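PDB 3TG9: penicillin-binding protein from Bacillus halodurans, which probably acts, as other beta-lactamase-family penicillin-binding proteins do, on beta-lactams or cell-wall peptides through a covalent acyl-enzyme. Local coordinates for residues W14-T19 and A314-G319; S101-Y106 and A140-P145. One frame throughout, in Å; residues are numbered along the deposited sequence.

The two contacts lie at separate places in one beta-lactamase-family chain, their centres 33 Å apart and their nearest atoms about 17 Å apart. Interaction 1 joins regions close to the two ends of the modelled chain: the turn between helix 7-13 and strand 18-24 meets the turn between strand 308-314 and helix 320-330, where these two neighbouring inner strands of the large antiparallel sheet begin and end. Interaction 2 is nested inside the long loop closed by it, and pairs two parts of the irregular connection between helix 93-98 and helix 155-168, away from that sheet. One contact therefore ties the N- and C-terminal elements together across 294 intervening residues, whereas the other closes a local excursion of 33 residues.

Interaction 1: residues W14-T19 and A314-G319; sequences WKLSGT and ANQSSG
Ser17 and Gln316 meet through a nearly straight hydrogen bond: the backbone N of Ser17 donates to OE1 of Gln316 over 2.9 Å, at 172° about the hydrogen. The donor stands out of the amide plane, tilted by 33° from it. The side chain of Gln316 runs extended beyond CG and so spans the gap between the two turns, while its NE2 turns back to the carbonyl O of Ser318 in a weak bond within its own turn.

Beside it, OG of Ser17 gives a 2.8 Å hydrogen bond to OD1 of Asn315, in the plane of that amide and on a lone pair. With OG of Ser17 swung opposite the backbone N (chi1 174°), the hydroxyl reaches the Asn315 amide. The backbone N of Asn315 in turn reaches the carbonyl O of Ser17 at 3.2 Å. The amide of Asn315 is gripped further by Asn45, which donates to OD1, and by the carbonyls of Leu203 and Phe36, which receive ND2.

The backbones come nearest at Gly18 and Ala314, an antiparallel non-hydrogen-bonded pair whose CA atoms are 4.0 Å apart. Next to this tightly packed pair, CD1 of the buried Leu16 rests on CB of Ala314 at 3.6 Å and extends over Gly319. The contact loosens toward solvent at Lys15 in one turn and at Ser318 in the other, both exposed; the Lys15 side chain leads away from the opposing turn.

Lys15 completes a Schellman motif ending helix 7-13, Gly319 occupies the N-cap position of helix 320-330, against which Trp14 and Leu16 pack, and strands 18-24 and 308-314 continue side by side into the central sheet.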
loop_
_atom_site.group_PDB
_atom_site.type_symbol
_atom_site.label_atom_id
_atom_site.label_comp_id
_atom_site.label_asym_id
_atom_site.label_seq_id
_atom_site.Cartn_x
_atom_site.Cartn_y
_atom_site.Cartn_z
ATOM N N TRP B 14 11.234 -16.704 21.126
ATOM C CA TRP B 14 11.908 -15.943 20.082
ATOM C C TRP B 14 11.082 -14.742 19.629
ATOM O O TRP B 14 11.485 -14.014 18.719
ATOM C CB TRP B 14 12.253 -16.848 18.901
ATOM C CG TRP B 14 13.303 -17.852 19.243
ATOM C CD1 TRP B 14 13.116 -19.173 19.544
ATOM C CD2 TRP B 14 14.714 -17.615 19.342
ATOM N NE1 TRP B 14 14.326 -19.772 19.812
ATOM C CE2 TRP B 14 15.320 -18.836 19.694
ATOM C CE3 TRP B 14 15.521 -16.485 19.158
ATOM C CZ2 TRP B 14 16.694 -18.963 19.868
ATOM C CZ3 TRP B 14 16.888 -16.613 19.331
ATOM C CH2 TRP B 14 17.461 -17.843 19.682
ATOM N N LYS B 15 9.941 -14.536 20.282
ATOM C CA LYS B 15 9.047 -13.426 19.959
ATOM C C LYS B 15 8.766 -13.376 18.460
ATOM O O LYS B 15 9.006 -12.353 17.814
ATOM C CB LYS B 15 9.653 -12.090 20.406
ATOM C CG LYS B 15 10.276 -12.095 21.792
ATOM C CD LYS B 15 9.258 -12.421 22.866
ATOM C CE LYS B 15 9.927 -12.555 24.230
ATOM N NZ LYS B 15 8.954 -12.953 25.291
ATOM N N LEU B 16 8.266 -14.478 17.908
ATOM C CA LEU B 16 8.038 -14.552 16.470
ATOM C C LEU B 16 6.575 -14.377 16.120
ATOM O O LEU B 16 5.737 -15.195 16.512
ATOM C CB LEU B 16 8.547 -15.877 15.886
ATOM C CG LEU B 16 8.446 -15.973 14.356
ATOM C CD1 LEU B 16 9.441 -15.032 13.698
ATOM C CD2 LEU B 16 8.675 -17.392 13.873
ATOM N N SER B 17 6.277 -13.316 15.375
ATOM C CA SER B 17 4.943 -13.128 14.827
ATOM C C SER B 17 4.826 -13.861 13.499
ATOM O O SER B 17 5.454 -13.480 12.504
ATOM C CB SER B 17 4.637 -11.643 14.635
ATOM O OG SER B 17 3.393 -11.469 13.974
ATOM N N GLY B 18 4.037 -14.924 13.493
ATOM C CA GLY B 18 3.778 -15.679 12.286
ATOM C C GLY B 18 3.134 -17.006 12.632
ATOM O O GLY B 18 2.429 -17.119 13.638
ATOM N N THR B 19 3.382 -18.009 11.793
ATOM C CA THR B 19 2.884 -19.362 12.006
ATOM C C THR B 19 3.972 -20.397 11.701
ATOM O O THR B 19 4.533 -20.418 10.599
ATOM C CB THR B 19 1.673 -19.648 11.122
ATOM O OG1 THR B 19 0.583 -18.804 11.522
ATOM C CG2 THR B 19 1.255 -21.117 11.238
ATOM N N ALA B 314 6.674 -15.921 8.791
ATOM C CA ALA B 314 6.603 -14.759 9.672
ATOM C C ALA B 314 6.332 -13.468 8.908
ATOM O O ALA B 314 6.891 -13.257 7.828
ATOM C CB ALA B 314 7.868 -14.629 10.487
ATOM N N ASN B 315 5.477 -12.612 9.476
ATOM C CA ASN B 315 5.224 -11.286 8.909
ATOM C C ASN B 315 6.044 -10.212 9.612
ATOM O O ASN B 315 5.559 -9.122 9.881
ATOM C CB ASN B 315 3.717 -10.940 8.853
ATOM C CG ASN B 315 3.092 -10.697 10.234
ATOM O OD1 ASN B 315 3.382 -11.411 11.203
ATOM N ND2 ASN B 315 2.202 -9.690 10.318
ATOM N N GLN B 316 7.288 -10.560 9.925
ATOM C CA GLN B 316 8.291 -9.603 10.385
ATOM C C GLN B 316 9.602 -9.907 9.666
ATOM O O GLN B 316 9.726 -10.928 8.982
ATOM C CB GLN B 316 8.489 -9.692 11.894
ATOM C CG GLN B 316 9.073 -11.016 12.348
ATOM C CD GLN B 316 9.212 -11.107 13.859
ATOM O OE1 GLN B 316 8.234 -11.325 14.574
ATOM N NE2 GLN B 316 10.441 -10.957 14.350
ATOM N N SER B 317 10.578 -9.024 9.823
ATOM C CA SER B 317 11.792 -9.075 9.010
ATOM C C SER B 317 12.786 -10.212 9.330
ATOM O O SER B 317 13.450 -10.717 8.430
ATOM C CB SER B 317 12.484 -7.709 9.023
ATOM O OG SER B 317 11.711 -6.749 8.314
ATOM N N SER B 318 12.892 -10.617 10.594
ATOM C CA SER B 318 13.795 -11.706 10.954
ATOM C C SER B 318 13.257 -12.562 12.096
ATOM O O SER B 318 12.329 -12.165 12.797
ATOM C CB SER B 318 15.177 -11.161 11.316
ATOM O OG SER B 318 15.066 -10.159 12.307
ATOM N N GLY B 319 13.839 -13.746 12.268
ATOM C CA GLY B 319 13.476 -14.616 13.374
ATOM C C GLY B 319 13.111 -16.043 13.000
ATOM O O GLY B 319 13.231 -16.951 13.824
#

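Interaction 2: residues S101-Y106 and A140-P145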
loop_
_atom_site.group_PDB
_atom_site.type_symbol
_atom_site.label_atom_id
_atom_site.label_comp_id
_atom_site.label_asym_id
_atom_site.label_seq_id
_atom_site.Cartn_x
_atom_site.Cartn_y
_atom_site.Cartn_z
ATOM N N SER B 101 24.553 -18.830 -14.053
ATOM C CA SER B 101 24.349 -18.251 -15.380
ATOM C C SER B 101 25.249 -17.064 -15.699
ATOM O O SER B 101 25.516 -16.781 -16.867
ATOM C CB SER B 101 22.898 -17.804 -15.539
ATOM O OG SER B 101 22.676 -16.587 -14.844
ATOM N N GLY B 102 25.684 -16.354 -14.664
ATOM C CA GLY B 102 26.489 -15.161 -14.845
ATOM C C GLY B 102 25.739 -13.903 -15.257
ATOM O O GLY B 102 26.349 -12.844 -15.385
ATOM N N VAL B 103 24.429 -14.002 -15.476
ATOM C CA VAL B 103 23.636 -12.830 -15.859
ATOM C C VAL B 103 23.744 -11.710 -14.824
ATOM O O VAL B 103 24.017 -11.971 -13.650
ATOM C CB VAL B 103 22.139 -13.174 -16.069
ATOM C CG1 VAL B 103 21.980 -14.175 -17.192
ATOM C CG2 VAL B 103 21.514 -13.701 -14.781
ATOM N N PRO B 104 23.540 -10.454 -15.255
ATOM C CA PRO B 104 23.485 -9.357 -14.284
ATOM C C PRO B 104 22.190 -9.461 -13.487
ATOM O O PRO B 104 21.193 -9.966 -14.003
ATOM C CB PRO B 104 23.456 -8.112 -15.165
ATOM C CG PRO B 104 22.833 -8.569 -16.443
ATOM C CD PRO B 104 23.237 -10.006 -16.625
ATOM N N ASP B 105 22.215 -8.993 -12.245
ATOM C CA ASP B 105 21.066 -9.066 -11.351
ATOM C C ASP B 105 20.524 -7.653 -11.175
ATOM O O ASP B 105 21.256 -6.684 -11.370
ATOM C CB ASP B 105 21.537 -9.611 -10.004
ATOM C CG ASP B 105 20.414 -10.229 -9.184
ATOM O OD1 ASP B 105 19.225 -9.946 -9.461
ATOM O OD2 ASP B 105 20.746 -11.003 -8.258
ATOM N N TYR B 106 19.251 -7.516 -10.819
ATOM C CA TYR B 106 18.741 -6.196 -10.457
ATOM C C TYR B 106 18.899 -5.971 -8.954
ATOM O O TYR B 106 18.741 -4.857 -8.459
ATOM C CB TYR B 106 17.288 -6.014 -10.904
ATOM C CG TYR B 106 16.270 -6.838 -10.137
ATOM C CD1 TYR B 106 15.525 -6.276 -9.107
ATOM C CD2 TYR B 106 16.044 -8.169 -10.456
ATOM C CE1 TYR B 106 14.583 -7.018 -8.406
ATOM C CE2 TYR B 106 15.104 -8.921 -9.761
ATOM C CZ TYR B 106 14.381 -8.340 -8.737
ATOM O OH TYR B 106 13.454 -9.087 -8.047
ATOM N N ALA B 140 22.616 -4.665 -18.627
ATOM C CA ALA B 140 23.855 -4.684 -17.864
ATOM C C ALA B 140 24.745 -5.836 -18.335
ATOM O O ALA B 140 24.250 -6.832 -18.867
ATOM C CB ALA B 140 23.565 -4.785 -16.369
ATOM N N PRO B 141 26.068 -5.688 -18.158
ATOM C CA PRO B 141 27.054 -6.680 -18.594
ATOM C C PRO B 141 26.995 -7.971 -17.791
ATOM O O PRO B 141 26.770 -7.952 -16.577
ATOM C CB PRO B 141 28.385 -5.971 -18.318
ATOM C CG PRO B 141 28.051 -4.977 -17.250
ATOM C CD PRO B 141 26.732 -4.459 -17.693
ATOM N N MET B 142 27.210 -9.091 -18.467
ATOM C CA MET B 142 27.278 -10.365 -17.774
ATOM C C MET B 142 28.372 -10.273 -16.719
ATOM O O MET B 142 29.339 -9.535 -16.887
ATOM C CB MET B 142 27.561 -11.495 -18.755
ATOM C CG MET B 142 26.741 -12.748 -18.485
ATOM S SD MET B 142 25.225 -12.824 -19.462
ATOM C CE MET B 142 24.674 -11.125 -19.435
ATOM N N LYS B 143 28.206 -10.997 -15.619
ATOM C CA LYS B 143 29.152 -10.913 -14.514
ATOM C C LYS B 143 30.283 -11.915 -14.711
ATOM O O LYS B 143 31.396 -11.726 -14.218
ATOM C CB LYS B 143 28.438 -11.151 -13.182
ATOM C CG LYS B 143 27.196 -10.284 -12.993
ATOM C CD LYS B 143 27.545 -8.796 -12.873
ATOM C CE LYS B 143 28.373 -8.518 -11.619
ATOM N NZ LYS B 143 28.747 -7.077 -11.479
ATOM N N PHE B 144 29.991 -12.980 -15.445
ATOM C CA PHE B 144 30.985 -14.002 -15.725
ATOM C C PHE B 144 30.460 -14.997 -16.752
ATOM O O PHE B 144 29.268 -14.993 -17.072
ATOM C CB PHE B 144 31.424 -14.715 -14.436
ATOM C CG PHE B 144 30.295 -15.339 -13.657
ATOM C CD1 PHE B 144 29.799 -16.583 -14.006
ATOM C CD2 PHE B 144 29.752 -14.692 -12.561
ATOM C CE1 PHE B 144 28.768 -17.164 -13.284
ATOM C CE2 PHE B 144 28.724 -15.265 -11.832
ATOM C CZ PHE B 144 28.229 -16.502 -12.194
ATOM N N PRO B 145 31.360 -15.834 -17.292
ATOM C CA PRO B 145 31.009 -16.906 -18.226
ATOM C C PRO B 145 29.942 -17.831 -17.653
ATOM O O PRO B 145 30.100 -18.311 -16.530
ATOM C CB PRO B 145 32.323 -17.680 -18.368
ATOM C CG PRO B 145 33.373 -16.664 -18.135
ATOM C CD PRO B 145 32.820 -15.708 -17.121
#
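Gly102 lies against the ring of Phe144, its CA 3.5 Å from the ring centroid and 15° off the normal, a CH-pi contact over one face. A chi1 of 57° turns the ring of Phe144 back toward Gly102. The same CA also makes a CA-H...O contact with the carbonyl O of Phe144.

The carbonyl O of Gly102 accepts from the backbone N of Lys143 at 2.6 Å, a short and almost linear bond. Both strips belong to the irregular connection between helix 93-98 and helix 155-168 of this beta-lactamase-family fold; they run in roughly opposed directions, 144° apart, without forming a sheet. Ser101 shapes the first of them through an ST turn, its OG accepting from the backbone N of Val103.

Met142 can be followed outward. CB of Met142 lies 3.8 Å from the Gly102 carbonyl O, and CG comes closer to the same oxygen. SD then passes alongside Val103, near its CA and CG1, the two side chains pointing the same way. Bends at chi2 and chi3 carry the chain on to Pro104, where CE of Met142 comes to 3.3 Å from CD of Pro104, tighter than ordinary van der Waals contact. Elsewhere on the Pro104 ring, CB touches CB of Ala140 at 3.5 Å, and CG sits against the Ala140 carbonyl O. Phe88 packs against both Val103 and Met142.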